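Long-range contact in Pgp2 (Campylobacter jejuni subsp. jejuni, PDB 6XJ6), which probably acts as a peptidoglycan LD-carboxypeptidase of the YkuD family and directs the helical cell shape through peptidoglycan binding by its accessory NTF2-like domain: residues A[197-202]-A[281-286]. Numbering follows the deposited sequence.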
# COMPACT_ATOMS: atom_id res chain seq x y z
N SER A 197 -8.56 16.32 13.09
CA SER A 197 -8.06 15.42 14.12
C SER A 197 -7.49 14.13 13.54
O SER A 197 -6.80 13.40 14.27
CB SER A 197 -9.17 15.08 15.11
OG SER A 197 -10.10 14.16 14.56
N PHE A 198 -7.76 13.82 12.28
CA PHE A 198 -7.27 12.60 11.66
C PHE A 198 -5.97 12.79 10.90
O PHE A 198 -5.53 11.87 10.21
CB PHE A 198 -8.33 12.00 10.74
CG PHE A 198 -9.53 11.48 11.48
CD1 PHE A 198 -10.71 12.20 11.51
CD2 PHE A 198 -9.46 10.28 12.16
CE1 PHE A 198 -11.80 11.72 12.20
CE2 PHE A 198 -10.55 9.79 12.85
CZ PHE A 198 -11.72 10.51 12.87
N TYR A 199 -5.33 13.95 11.04
CA TYR A 199 -4.04 14.21 10.41
C TYR A 199 -2.98 14.36 11.48
O TYR A 199 -3.24 14.90 12.56
CB TYR A 199 -4.12 15.46 9.52
CG TYR A 199 -5.05 15.24 8.35
CD1 TYR A 199 -4.58 14.80 7.12
CD2 TYR A 199 -6.42 15.44 8.49
CE1 TYR A 199 -5.43 14.57 6.06
CE2 TYR A 199 -7.28 15.21 7.44
CZ TYR A 199 -6.79 14.78 6.23
OH TYR A 199 -7.66 14.55 5.19
N ASP A 200 -1.79 13.83 11.20
CA ASP A 200 -0.69 13.88 12.16
C ASP A 200 -0.03 15.25 12.07
O ASP A 200 0.64 15.57 11.08
CB ASP A 200 0.32 12.78 11.89
CG ASP A 200 1.46 12.79 12.90
OD1 ASP A 200 2.30 13.71 12.83
OD2 ASP A 200 1.49 11.91 13.78
N GLU A 201 -0.21 16.06 13.11
CA GLU A 201 0.27 17.43 13.10
C GLU A 201 1.76 17.52 12.84
O GLU A 201 2.24 18.55 12.36
CB GLU A 201 -0.06 18.08 14.44
CG GLU A 201 0.23 19.57 14.50
CD GLU A 201 -0.31 20.22 15.75
OE1 GLU A 201 0.37 21.09 16.32
OE2 GLU A 201 -1.43 19.84 16.18
N GLN A 202 2.51 16.46 13.13
CA GLN A 202 3.96 16.49 12.97
C GLN A 202 4.46 15.81 11.71
O GLN A 202 5.47 16.25 11.15
CB GLN A 202 4.63 15.83 14.18
CG GLN A 202 3.93 16.11 15.51
CD GLN A 202 4.87 16.16 16.69
OE1 GLN A 202 6.08 15.92 16.56
NE2 GLN A 202 4.33 16.49 17.86
N MET A 281 -6.58 6.74 13.93
CA MET A 281 -5.99 6.94 12.61
C MET A 281 -5.36 8.32 12.50
O MET A 281 -5.99 9.33 12.84
CB MET A 281 -7.08 6.80 11.55
CG MET A 281 -6.57 6.99 10.13
SD MET A 281 -7.84 6.70 8.89
CE MET A 281 -8.74 8.24 8.97
N LYS A 282 -4.14 8.36 11.98
CA LYS A 282 -3.47 9.61 11.64
C LYS A 282 -2.96 9.50 10.21
O LYS A 282 -2.12 8.64 9.92
CB LYS A 282 -2.32 9.91 12.60
CG LYS A 282 -2.79 10.29 14.00
CD LYS A 282 -3.49 11.64 14.01
CE LYS A 282 -3.81 12.08 15.42
NZ LYS A 282 -4.34 13.47 15.47
N ILE A 283 -3.46 10.36 9.33
CA ILE A 283 -3.12 10.32 7.92
C ILE A 283 -1.75 10.94 7.71
O ILE A 283 -1.48 12.06 8.17
CB ILE A 283 -4.20 11.06 7.09
CG1 ILE A 283 -5.54 10.33 7.21
CG2 ILE A 283 -3.78 11.18 5.63
CD1 ILE A 283 -6.72 11.16 6.80
N LEU A 284 -0.87 10.21 7.01
CA LEU A 284 0.47 10.67 6.70
C LEU A 284 0.62 11.14 5.26
O LEU A 284 1.51 11.95 4.97
CB LEU A 284 1.47 9.53 6.93
CG LEU A 284 1.41 8.91 8.33
CD1 LEU A 284 2.27 7.67 8.41
CD2 LEU A 284 1.85 9.93 9.35
N ALA A 285 -0.22 10.64 4.36
CA ALA A 285 -0.22 11.04 2.96
C ALA A 285 -1.59 10.71 2.40
O ALA A 285 -2.18 9.68 2.74
CB ALA A 285 0.86 10.30 2.16
N GLU A 286 -2.10 11.60 1.55
CA GLU A 286 -3.45 11.45 1.02
C GLU A 286 -3.47 11.80 -0.46
O GLU A 286 -3.02 12.88 -0.86
CB GLU A 286 -4.44 12.34 1.77
CG GLU A 286 -5.82 12.40 1.12
CD GLU A 286 -6.83 13.18 1.94
OE1 GLU A 286 -6.43 13.80 2.94
OE2 GLU A 286 -8.02 13.18 1.55
O HOH W 1 -1.51 14.66 15.61
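Lys282 reaches from strand 281-283 of the NTF2-like domain across the backbone of 197-202, and its side chain runs over the loop carbonyls, with CB, CD, CE and NZ each meeting part of that segment. Lys282 CB packs against CB of Asp200 at 4.0 Å. A bend at chi2 (-68°) then turns the chain along the loop, where Lys282 CD lies 3.6 Å from Tyr199 O and CE approaches Ser197 O. At the tip, Lys282 NZ donates to Ser197 O at 2.7 Å, from above the carbonyl plane (39° out of it), and only weakly to Tyr199 O; a water accepting from NZ also accepts from Glu201 N. Next along the chain, a single beta bridge pairs Tyr199 with Ile283, and Ile283 N donates to Phe198 O at 2.7 Å with a nearly straight N-H...O angle of 162°.

Ile283 CD1 sits over one face of the Tyr199 ring, 4.0 Å from its centroid, a CH-pi contact. At the ring's edge, Tyr199 OH donates to the syn side of Glu286 OE1 at 2.7 Å. Trp183 of helix 170-188 also bonds this hydroxyl, while Lys269 pairs with Glu286 OE2.

The loop following helix 192-196 is thus fastened to the C-terminal strands mainly through its own carbonyls. The ammonium, gathering two carbonyls and a water, probably stays protonated, whereas a hydroxyl-carboxylate bond fixes the tyrosine end.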